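Local coordinates for protein periplasmic beta-glucosidase (Pseudomonas aeruginosa, PDB 6R5T) that probably hydrolyses terminal, non-reducing beta-D-glucosyl residues to release beta-D-glucose in the periplasm, as a family 3 glycoside hydrolase, at residues Glu4-Ile7 and Ala8-Ala12; Arg315-Leu318 and Ala319-Asp323; His580-Thr583 and Gly584-Asp588; Val193-Leu197 and Pro198-Gln202. The protein carries 1 engineered substitution. All coordinates share one frame; numbering follows the deposited sequence.

Contact 1: residues Glu4-Ile7 and Ala8-Ala12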
loop_
_atom_site.group_PDB
_atom_site.type_symbol
_atom_site.label_atom_id
_atom_site.label_comp_id
_atom_site.label_asym_id
_atom_site.label_seq_id
_atom_site.Cartn_x
_atom_site.Cartn_y
_atom_site.Cartn_z
ATOM N N GLU A 4 10.381 -24.443 -38.813
ATOM C CA GLU A 4 11.352 -23.335 -38.977
ATOM C C GLU A 4 11.698 -23.209 -40.472
ATOM O O GLU A 4 11.860 -22.073 -40.882
ATOM C CB GLU A 4 12.539 -23.411 -38.015
ATOM C CG GLU A 4 12.240 -22.921 -36.581
ATOM C CD GLU A 4 11.226 -21.810 -36.229
ATOM O OE1 GLU A 4 10.291 -22.124 -35.410
ATOM O OE2 GLU A 4 11.384 -20.601 -36.671
ATOM N N ARG A 5 11.722 -24.287 -41.263
ATOM C CA ARG A 5 11.963 -24.210 -42.730
ATOM C C ARG A 5 10.799 -23.459 -43.381
ATOM O O ARG A 5 11.063 -22.563 -44.169
ATOM C CB ARG A 5 12.104 -25.592 -43.380
ATOM C CG ARG A 5 13.338 -26.377 -42.940
ATOM C CD ARG A 5 13.765 -27.450 -43.934
ATOM N NE ARG A 5 14.178 -26.790 -45.169
ATOM C CZ ARG A 5 13.839 -27.148 -46.407
ATOM N NH1 ARG A 5 13.078 -28.209 -46.624
ATOM N NH2 ARG A 5 14.271 -26.432 -47.434
ATOM N N PHE A 6 9.566 -23.849 -43.079
ATOM C CA PHE A 6 8.321 -23.253 -43.627
ATOM C C PHE A 6 8.378 -21.739 -43.349
ATOM O O PHE A 6 8.142 -20.945 -44.268
ATOM C CB PHE A 6 7.056 -23.873 -43.013
ATOM C CG PHE A 6 5.776 -23.306 -43.559
ATOM C CD1 PHE A 6 5.207 -22.168 -42.991
ATOM C CD2 PHE A 6 5.151 -23.860 -44.661
ATOM C CE1 PHE A 6 4.055 -21.598 -43.513
ATOM C CE2 PHE A 6 3.995 -23.282 -45.187
ATOM C CZ PHE A 6 3.450 -22.147 -44.614
ATOM N N ILE A 7 8.687 -21.367 -42.108
ATOM C CA ILE A 7 8.663 -19.939 -41.691
ATOM C C ILE A 7 9.788 -19.178 -42.379
ATOM O O ILE A 7 9.556 -18.078 -42.852
ATOM C CB ILE A 7 8.684 -19.781 -40.153
ATOM C CG1 ILE A 7 7.348 -20.300 -39.607
ATOM C CG2 ILE A 7 8.937 -18.338 -39.769
ATOM C CD1 ILE A 7 7.272 -20.444 -38.113
ATOM N N ALA A 8 10.985 -19.747 -42.445
ATOM C CA ALA A 8 12.140 -19.092 -43.098
ATOM C C ALA A 8 11.839 -18.924 -44.598
ATOM O O ALA A 8 12.169 -17.863 -45.125
ATOM C CB ALA A 8 13.394 -19.904 -42.876
ATOM N N SER A 9 11.218 -19.896 -45.253
ATOM C CA SER A 9 10.926 -19.821 -46.701
ATOM C C SER A 9 9.900 -18.709 -46.893
ATOM O O SER A 9 10.072 -17.858 -47.791
ATOM C CB SER A 9 10.443 -21.136 -47.260
ATOM O OG SER A 9 9.873 -20.988 -48.574
ATOM N N LEU A 10 8.861 -18.676 -46.052
ATOM C CA LEU A 10 7.844 -17.610 -46.181
ATOM C C LEU A 10 8.477 -16.243 -45.927
ATOM O O LEU A 10 8.224 -15.289 -46.712
ATOM C CB LEU A 10 6.664 -17.867 -45.246
ATOM C CG LEU A 10 5.569 -16.807 -45.286
ATOM C CD1 LEU A 10 5.037 -16.573 -46.682
ATOM C CD2 LEU A 10 4.411 -17.306 -44.444
ATOM N N MET A 11 9.274 -16.080 -44.867
ATOM C CA MET A 11 9.868 -14.754 -44.567
ATOM C C MET A 11 10.846 -14.296 -45.661
ATOM O O MET A 11 10.936 -13.107 -45.845
ATOM C CB MET A 11 10.559 -14.793 -43.206
ATOM C CG MET A 11 9.483 -14.803 -42.158
ATOM S SD MET A 11 10.106 -14.659 -40.507
ATOM C CE MET A 11 10.816 -13.012 -40.519
ATOM N N ALA A 12 11.504 -15.224 -46.350
ATOM C CA ALA A 12 12.420 -14.881 -47.470
ATOM C C ALA A 12 11.614 -14.278 -48.619
ATOM O O ALA A 12 12.223 -13.643 -49.482
ATOM C CB ALA A 12 13.233 -16.098 -47.926
#
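Glu4, Arg5, Phe6 and Ile7 each offer the backbone carbonyl to the amide four residues on, in Ala8, Ser9, Leu10 and Met11, so that one regular alpha-helical ladder spans both segments. Its rungs are uniform: Ala8 N lies 2.9 Å from Glu4 O, and Met11 N 2.9 Å from Ile7 O. Side chains one turn apart then meet along two strips of the helix. On the first, Ile7 and Met11 run side by side and point the same way. Ile7 touches with its CG2 branch, which stands opposite the backbone N and beside the carbonyl carbon; this branch reaches Met11 SD at 3.9 Å. The Met11 chain starts out beside its own backbone N (chi1 -74°), which lays CG against Ile7 O at 3.3 Å, and it bends only at its last torsion.

Helix 2-12 is the N-terminal helix of the chain, packed on helix 307-323 next to the TIM-type barrel of the glycosyl hydrolase family 3 fold. The Ile7-Met11 strip packs on that neighbour: Ile7 rests on Arg315 and Ala319, Met11 on Arg315 and Leu318. Glu4, one turn before Ala8, carries its carboxylate to the same helix, where OE1 forms a salt bridge with Arg315.

On the second strip, Phe6 and Leu10 make a looser apolar contact, Phe6 CE1 lying 4.4 Å from Leu10 CD2, with the methyl oblique to the ring. The Phe6 ring also meets Tyr322 of helix 307-323, and Phe327, their planes steeply inclined to its own.

Contact 2: residues Arg315-Leu318 and Ala319-Asp323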
loop_
_atom_site.group_PDB
_atom_site.type_symbol
_atom_site.label_atom_id
_atom_site.label_comp_id
_atom_site.label_asym_id
_atom_site.label_seq_id
_atom_site.Cartn_x
_atom_site.Cartn_y
_atom_site.Cartn_z
ATOM N N ARG A 315 8.502 -13.355 -37.232
ATOM C CA ARG A 315 8.637 -14.798 -37.057
ATOM C C ARG A 315 7.692 -15.280 -35.954
ATOM O O ARG A 315 7.047 -16.289 -36.130
ATOM C CB ARG A 315 10.072 -15.207 -36.732
ATOM C CG ARG A 315 10.265 -16.679 -36.409
ATOM C CD ARG A 315 10.157 -16.962 -34.889
ATOM N NE ARG A 315 9.920 -18.372 -34.592
ATOM C CZ ARG A 315 9.326 -18.850 -33.497
ATOM N NH1 ARG A 315 8.856 -18.048 -32.545
ATOM N NH2 ARG A 315 9.158 -20.156 -33.377
ATOM N N ASP A 316 7.575 -14.512 -34.875
ATOM C CA ASP A 316 6.710 -14.935 -33.762
ATOM C C ASP A 316 5.250 -14.934 -34.205
ATOM O O ASP A 316 4.499 -15.850 -33.800
ATOM C CB ASP A 316 6.976 -14.065 -32.530
ATOM C CG ASP A 316 8.320 -14.259 -31.862
ATOM O OD1 ASP A 316 9.014 -15.229 -32.221
ATOM O OD2 ASP A 316 8.674 -13.395 -31.000
ATOM N N VAL A 317 4.818 -13.948 -35.002
ATOM C CA VAL A 317 3.420 -13.944 -35.471
ATOM C C VAL A 317 3.187 -15.170 -36.374
ATOM O O VAL A 317 2.168 -15.860 -36.221
ATOM C CB VAL A 317 3.095 -12.628 -36.188
ATOM C CG1 VAL A 317 1.720 -12.704 -36.831
ATOM C CG2 VAL A 317 3.170 -11.462 -35.191
ATOM N N LEU A 318 4.107 -15.403 -37.319
ATOM C CA LEU A 318 3.932 -16.492 -38.296
ATOM C C LEU A 318 3.945 -17.824 -37.566
ATOM O O LEU A 318 3.142 -18.700 -37.912
ATOM C CB LEU A 318 5.051 -16.404 -39.348
ATOM C CG LEU A 318 5.028 -15.160 -40.237
ATOM C CD1 LEU A 318 6.186 -15.251 -41.219
ATOM C CD2 LEU A 318 3.708 -14.971 -40.954
ATOM N N ALA A 319 4.773 -17.949 -36.562
ATOM C CA ALA A 319 4.871 -19.221 -35.817
ATOM C C ALA A 319 3.565 -19.464 -35.049
ATOM O O ALA A 319 3.139 -20.595 -34.960
ATOM C CB ALA A 319 6.048 -19.211 -34.902
ATOM N N ALA A 320 2.930 -18.434 -34.507
ATOM C CA ALA A 320 1.632 -18.613 -33.834
ATOM C C ALA A 320 0.580 -19.092 -34.830
ATOM O O ALA A 320 -0.202 -20.014 -34.531
ATOM C CB ALA A 320 1.202 -17.336 -33.171
ATOM N N LYS A 321 0.551 -18.494 -36.011
ATOM C CA LYS A 321 -0.436 -18.901 -37.031
ATOM C C LYS A 321 -0.167 -20.345 -37.469
ATOM O O LYS A 321 -1.144 -21.066 -37.713
ATOM C CB LYS A 321 -0.316 -17.933 -38.183
ATOM C CG LYS A 321 -0.789 -16.536 -37.822
ATOM C CD LYS A 321 -0.680 -15.523 -38.947
ATOM C CE LYS A 321 -1.276 -14.198 -38.543
ATOM N NZ LYS A 321 -1.346 -13.225 -39.653
ATOM N N TYR A 322 1.097 -20.718 -37.560
ATOM C CA TYR A 322 1.507 -22.081 -37.978
ATOM C C TYR A 322 0.939 -23.088 -36.948
ATOM O O TYR A 322 0.218 -24.023 -37.293
ATOM C CB TYR A 322 3.028 -22.123 -38.132
ATOM C CG TYR A 322 3.570 -23.456 -38.593
ATOM C CD1 TYR A 322 3.708 -24.513 -37.712
ATOM C CD2 TYR A 322 3.935 -23.639 -39.914
ATOM C CE1 TYR A 322 4.251 -25.723 -38.117
ATOM C CE2 TYR A 322 4.423 -24.857 -40.347
ATOM C CZ TYR A 322 4.588 -25.893 -39.450
ATOM O OH TYR A 322 5.130 -27.075 -39.884
ATOM N N ASP A 323 1.182 -22.809 -35.655
ATOM C CA ASP A 323 0.756 -23.717 -34.568
ATOM C C ASP A 323 -0.776 -23.804 -34.521
ATOM O O ASP A 323 -1.272 -24.900 -34.173
ATOM C CB ASP A 323 1.331 -23.298 -33.226
ATOM C CG ASP A 323 2.818 -23.515 -33.108
ATOM O OD1 ASP A 323 3.428 -24.217 -34.016
ATOM O OD2 ASP A 323 3.404 -22.929 -32.147
#
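Arg315 and Ala319 meet one turn apart on helix 307-323, which packs between helix 2-12 and the TIM-type barrel, where it touches strand 251-253 and helix 16-22. Backbone bonds of the alpha-helical i to i+4 pattern join the two segments, from Ala319 N to Arg315 O at 2.8 Å through to Tyr322 N and Leu318 O at 2.9 Å.

Polar and ionic contacts gather at Arg315. With CG opposite the backbone N and a bend at chi2 (-92°), its chain swings the guanidinium round beside the helix. NH1 donates to Asp316 OD1 at 2.8 Å, nearly within the guanidinium plane but on the anti side of the carboxylate and 30° out of that plane. NH1 also hydrogen-bonds to Lys249 O, which, besides the link to Glu4, probably helps to place the guanidinium. Arg243 gives the Asp316 carboxylate a second partner through OD2.

Van der Waals contacts include that of Val317 with Lys321, side by side and pointing the same way. The lysine's methylene chain is extended beyond CG; its CG passes 3.4 Å from Val317 O, and CE packs 3.8 Å from Val317 CG1. Its NZ hydrogen-bonds to Pro73 O, Gly47 O and Gln22 OE1, which satisfy the ammonium of this buried lysine. Ala319 CB lies over one face of the Arg315 guanidinium, above its centre, 3.6 Å from Arg315 CZ.

Contact 3: residues His580-Thr583 and Gly584-Asp588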
loop_
_atom_site.group_PDB
_atom_site.type_symbol
_atom_site.label_atom_id
_atom_site.label_comp_id
_atom_site.label_asym_id
_atom_site.label_seq_id
_atom_site.Cartn_x
_atom_site.Cartn_y
_atom_site.Cartn_z
ATOM N N HIS A 580 1.933 -13.389 4.958
ATOM C CA HIS A 580 2.695 -12.194 5.376
ATOM C C HIS A 580 3.881 -12.596 6.231
ATOM O O HIS A 580 3.984 -13.723 6.723
ATOM C CB HIS A 580 1.743 -11.234 6.101
ATOM C CG HIS A 580 1.086 -11.799 7.318
ATOM N ND1 HIS A 580 1.742 -11.947 8.532
ATOM C CD2 HIS A 580 -0.131 -12.383 7.491
ATOM C CE1 HIS A 580 0.905 -12.502 9.402
ATOM N NE2 HIS A 580 -0.183 -12.816 8.805
ATOM N N LEU A 581 4.751 -11.629 6.454
ATOM C CA LEU A 581 5.940 -11.853 7.323
ATOM C C LEU A 581 5.571 -11.609 8.791
ATOM O O LEU A 581 4.558 -10.908 9.118
ATOM C CB LEU A 581 7.091 -10.951 6.887
ATOM C CG LEU A 581 7.531 -11.055 5.431
ATOM C CD1 LEU A 581 8.792 -10.254 5.193
ATOM C CD2 LEU A 581 7.707 -12.488 4.974
ATOM N N ASN A 582 6.358 -12.173 9.701
ATOM C CA ASN A 582 5.994 -12.150 11.123
ATOM C C ASN A 582 6.191 -10.746 11.719
ATOM O O ASN A 582 5.489 -10.402 12.626
ATOM C CB ASN A 582 6.778 -13.241 11.875
ATOM C CG ASN A 582 6.118 -13.643 13.165
ATOM O OD1 ASN A 582 4.884 -13.730 13.224
ATOM N ND2 ASN A 582 6.943 -13.875 14.189
ATOM N N THR A 583 7.176 -10.030 11.253
ATOM C CA THR A 583 7.772 -8.823 11.871
ATOM C C THR A 583 8.507 -9.231 13.165
ATOM O O THR A 583 8.477 -10.397 13.558
ATOM C CB THR A 583 6.755 -7.692 12.168
ATOM O OG1 THR A 583 6.112 -7.941 13.419
ATOM C CG2 THR A 583 5.746 -7.537 11.058
ATOM N N GLY A 584 9.200 -8.252 13.751
ATOM C CA GLY A 584 9.870 -8.418 15.052
ATOM C C GLY A 584 8.911 -8.360 16.203
ATOM O O GLY A 584 9.277 -8.744 17.301
ATOM N N ARG A 585 7.689 -7.878 15.975
ATOM C CA ARG A 585 6.689 -7.589 17.035
ATOM C C ARG A 585 5.333 -8.007 16.502
ATOM O O ARG A 585 4.436 -7.189 16.309
ATOM C CB ARG A 585 6.716 -6.106 17.433
ATOM C CG ARG A 585 8.026 -5.716 18.097
ATOM C CD ARG A 585 8.062 -4.242 18.446
ATOM N NE ARG A 585 9.343 -3.941 19.045
ATOM C CZ ARG A 585 9.647 -2.827 19.706
ATOM N NH1 ARG A 585 8.726 -1.895 19.892
ATOM N NH2 ARG A 585 10.871 -2.647 20.163
ATOM N N PRO A 586 5.146 -9.305 16.263
ATOM C CA PRO A 586 3.894 -9.796 15.713
ATOM C C PRO A 586 2.721 -9.522 16.650
ATOM O O PRO A 586 2.908 -9.520 17.866
ATOM C CB PRO A 586 4.149 -11.306 15.563
ATOM C CG PRO A 586 5.213 -11.607 16.500
ATOM C CD PRO A 586 6.120 -10.387 16.510
ATOM N N MET A 587 1.557 -9.266 16.044
ATOM C CA MET A 587 0.294 -9.344 16.805
ATOM C C MET A 587 -0.413 -10.555 16.230
ATOM O O MET A 587 -0.697 -10.608 15.006
ATOM C CB MET A 587 -0.676 -8.178 16.698
ATOM C CG MET A 587 -1.591 -8.128 17.968
ATOM S SD MET A 587 -3.229 -7.402 17.620
ATOM C CE MET A 587 -3.988 -7.350 19.252
ATOM N N ASP A 588 -0.672 -11.485 17.087
ATOM C CA ASP A 588 -1.587 -12.601 16.735
ATOM C C ASP A 588 -2.194 -13.038 18.069
ATOM O O ASP A 588 -1.936 -12.346 19.079
ATOM C CB ASP A 588 -0.807 -13.649 15.940
ATOM C CG ASP A 588 0.477 -14.107 16.628
ATOM O OD1 ASP A 588 0.524 -14.130 17.857
ATOM O OD2 ASP A 588 1.440 -14.415 15.909
#
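Asn582 bends back over Pro586 within the irregular loop between helix 545-553 and strand 619-626, in the family 3 C-terminal domain, where Thr583 to Arg585 form an ST turn and the chain reaches the second subunit. Followed outward from CB, the Asn582 side chain stands opposite its backbone N (chi1 -158°), and this brings the amide across the proline ring at a slant. Its CG lies 3.9 Å from Pro586 CB. At the end the two branches divide the ring between them: OD1 is 3.4 Å from Pro586 CB, and ND2 comes nearest to Pro586 CG, at 3.7 Å. ND2 also donates to Lys264 O of the second subunit, which helps to fix the rotation of the amide.

Thr583 fastens the bend from within. OG1, held between the backbone N and the carbonyl carbon of its own residue (chi1 84°), donates to Asn582 O in the carbonyl plane, on a lone pair, at 2.7 Å. The turn projects Arg585 into the second subunit, where its guanidinium forms salt bridges with Glu261 and with Glu486, a residue of the sugar pocket there; its side chain comes within about 4 Å of the bound sugars. This loop therefore approaches the partner's sugar-binding site. The bond that closes the ST turn is accepted by the same Thr583 OG1 from Arg585 N, at 3.0 Å and with an N-H...O angle of 151°.

Contact 4: residues Val193-Leu197 and Pro198-Gln202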
loop_
_atom_site.group_PDB
_atom_site.type_symbol
_atom_site.label_atom_id
_atom_site.label_comp_id
_atom_site.label_asym_id
_atom_site.label_seq_id
_atom_site.Cartn_x
_atom_site.Cartn_y
_atom_site.Cartn_z
ATOM N N VAL A 193 3.806 0.231 -10.049
ATOM C CA VAL A 193 4.149 -0.971 -9.291
ATOM C C VAL A 193 5.598 -0.891 -8.932
ATOM O O VAL A 193 6.461 -0.671 -9.815
ATOM C CB VAL A 193 3.815 -2.278 -10.020
ATOM C CG1 VAL A 193 4.315 -3.491 -9.243
ATOM C CG2 VAL A 193 2.316 -2.382 -10.302
ATOM N N ASP A 194 5.859 -1.026 -7.645
ATOM C CA ASP A 194 7.246 -0.894 -7.156
ATOM C C ASP A 194 7.459 -1.997 -6.146
ATOM O O ASP A 194 6.671 -2.054 -5.184
ATOM C CB ASP A 194 7.477 0.500 -6.587
ATOM C CG ASP A 194 8.909 0.697 -6.175
ATOM O OD1 ASP A 194 9.263 0.280 -5.034
ATOM O OD2 ASP A 194 9.631 1.236 -7.002
ATOM N N MET A 195 8.424 -2.889 -6.371
ATOM C CA MET A 195 8.633 -3.990 -5.433
ATOM C C MET A 195 10.055 -4.525 -5.578
ATOM O O MET A 195 10.704 -4.315 -6.581
ATOM C CB MET A 195 7.604 -5.128 -5.589
ATOM C CG MET A 195 7.726 -5.935 -6.810
ATOM S SD MET A 195 6.612 -7.391 -6.911
ATOM C CE MET A 195 5.022 -6.548 -6.929
ATOM N N SER A 196 10.507 -5.190 -4.532
ATOM C CA SER A 196 11.847 -5.807 -4.525
ATOM C C SER A 196 11.917 -6.958 -5.525
ATOM O O SER A 196 10.892 -7.631 -5.821
ATOM C CB SER A 196 12.212 -6.272 -3.121
ATOM O OG SER A 196 11.524 -7.500 -2.792
ATOM N N LEU A 197 13.124 -7.281 -5.928
ATOM C CA LEU A 197 13.281 -8.438 -6.815
ATOM C C LEU A 197 12.967 -9.725 -6.083
ATOM O O LEU A 197 12.349 -10.619 -6.681
ATOM C CB LEU A 197 14.651 -8.407 -7.479
ATOM C CG LEU A 197 14.828 -7.245 -8.465
ATOM C CD1 LEU A 197 16.284 -7.158 -8.931
ATOM C CD2 LEU A 197 13.891 -7.389 -9.669
ATOM N N PRO A 198 13.383 -9.958 -4.809
ATOM C CA PRO A 198 12.990 -11.208 -4.183
ATOM C C PRO A 198 11.470 -11.393 -4.126
ATOM O O PRO A 198 10.996 -12.510 -4.317
ATOM C CB PRO A 198 13.659 -11.124 -2.806
ATOM C CG PRO A 198 14.845 -10.261 -3.054
ATOM C CD PRO A 198 14.339 -9.183 -3.995
ATOM N N ARG A 199 10.721 -10.333 -3.842
ATOM C CA ARG A 199 9.230 -10.447 -3.784
ATOM C C ARG A 199 8.700 -10.764 -5.196
ATOM O O ARG A 199 7.782 -11.597 -5.381
ATOM C CB ARG A 199 8.590 -9.190 -3.209
ATOM C CG ARG A 199 7.080 -9.171 -3.303
ATOM C CD ARG A 199 6.431 -7.960 -2.656
ATOM N NE ARG A 199 6.405 -8.074 -1.210
ATOM C CZ ARG A 199 5.693 -7.264 -0.414
ATOM N NH1 ARG A 199 5.022 -6.249 -0.905
ATOM N NH2 ARG A 199 5.677 -7.461 0.877
ATOM N N MET A 200 9.232 -10.066 -6.175
ATOM C CA MET A 200 8.813 -10.262 -7.575
ATOM C C MET A 200 9.012 -11.731 -7.964
ATOM O O MET A 200 8.083 -12.407 -8.473
ATOM C CB MET A 200 9.616 -9.304 -8.466
ATOM C CG MET A 200 9.011 -9.072 -9.765
ATOM S SD MET A 200 10.138 -8.056 -10.778
ATOM C CE MET A 200 10.219 -6.500 -9.942
ATOM N N PHE A 201 10.213 -12.268 -7.722
ATOM C CA PHE A 201 10.551 -13.632 -8.157
ATOM C C PHE A 201 9.809 -14.696 -7.359
ATOM O O PHE A 201 9.366 -15.704 -7.938
ATOM C CB PHE A 201 12.064 -13.831 -8.132
ATOM C CG PHE A 201 12.717 -13.328 -9.399
ATOM C CD1 PHE A 201 12.914 -11.996 -9.613
ATOM C CD2 PHE A 201 12.857 -14.180 -10.480
ATOM C CE1 PHE A 201 13.469 -11.533 -10.799
ATOM C CE2 PHE A 201 13.333 -13.713 -11.701
ATOM C CZ PHE A 201 13.679 -12.393 -11.837
ATOM N N GLN A 202 9.701 -14.523 -6.048
ATOM C CA GLN A 202 9.092 -15.550 -5.188
ATOM C C GLN A 202 7.572 -15.553 -5.344
ATOM O O GLN A 202 6.969 -16.645 -5.393
ATOM C CB GLN A 202 9.458 -15.295 -3.728
ATOM C CG GLN A 202 9.047 -16.437 -2.823
ATOM C CD GLN A 202 9.899 -17.675 -3.014
ATOM O OE1 GLN A 202 11.002 -17.635 -3.522
ATOM N NE2 GLN A 202 9.421 -18.782 -2.493
#
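Met195 and Met200 slant across one another where a loop of the barrel domain enters helix 197-204, with Ser196 as the N-cap. Met195 CG sits between its own backbone N and carbonyl carbon (chi1 70°), a placement that carries SD against the first turn of the helix, 3.7 Å from Met200 CA and 3.9 Å from Met200 CB. Leu197 approaches Met200 differently: the two run alongside each other in the same direction, with Leu197 CD2 against Met200 CE at 3.8 Å. Met200 is thus packed from two directions, and Trp236 of helix 235-245 and Asn227 also touch it.

Ser196 turns its hydroxyl back to the helix start, OG accepting from Arg199 N at 3.1 Å; Met200 N donates a hydrogen bond to Ser196 O. The same OG is hydrogen-bonded to Asp194 of the second subunit, and Arg199 forms a salt bridge with Glu185 of that subunit, so the capped helix start lies at the dimer interface. Farther along, the Phe201 ring stands edge-on to the backbone of Leu197, with Leu197 O in the ring plane and 3.3 Å from Phe201 CD1.

Contacts 1 and 2 form one packed unit of two helices, 2-12 and 307-323, with centres 11 Å apart. Though far apart in sequence, the helices meet through ionic and apolar contacts, so the start of the chain is fastened beside the barrel. Contact 4 follows contact 1 along the chain and precedes contact 2, about 32 Å from the latter between centres, while contact 3 comes last, in the C-terminal domain, its centre about 50 Å from that of contact 2. Contacts 3 and 4 have centres about 20 Å apart and do not touch, yet both meet the second subunit, bringing two domains into the dimer interface.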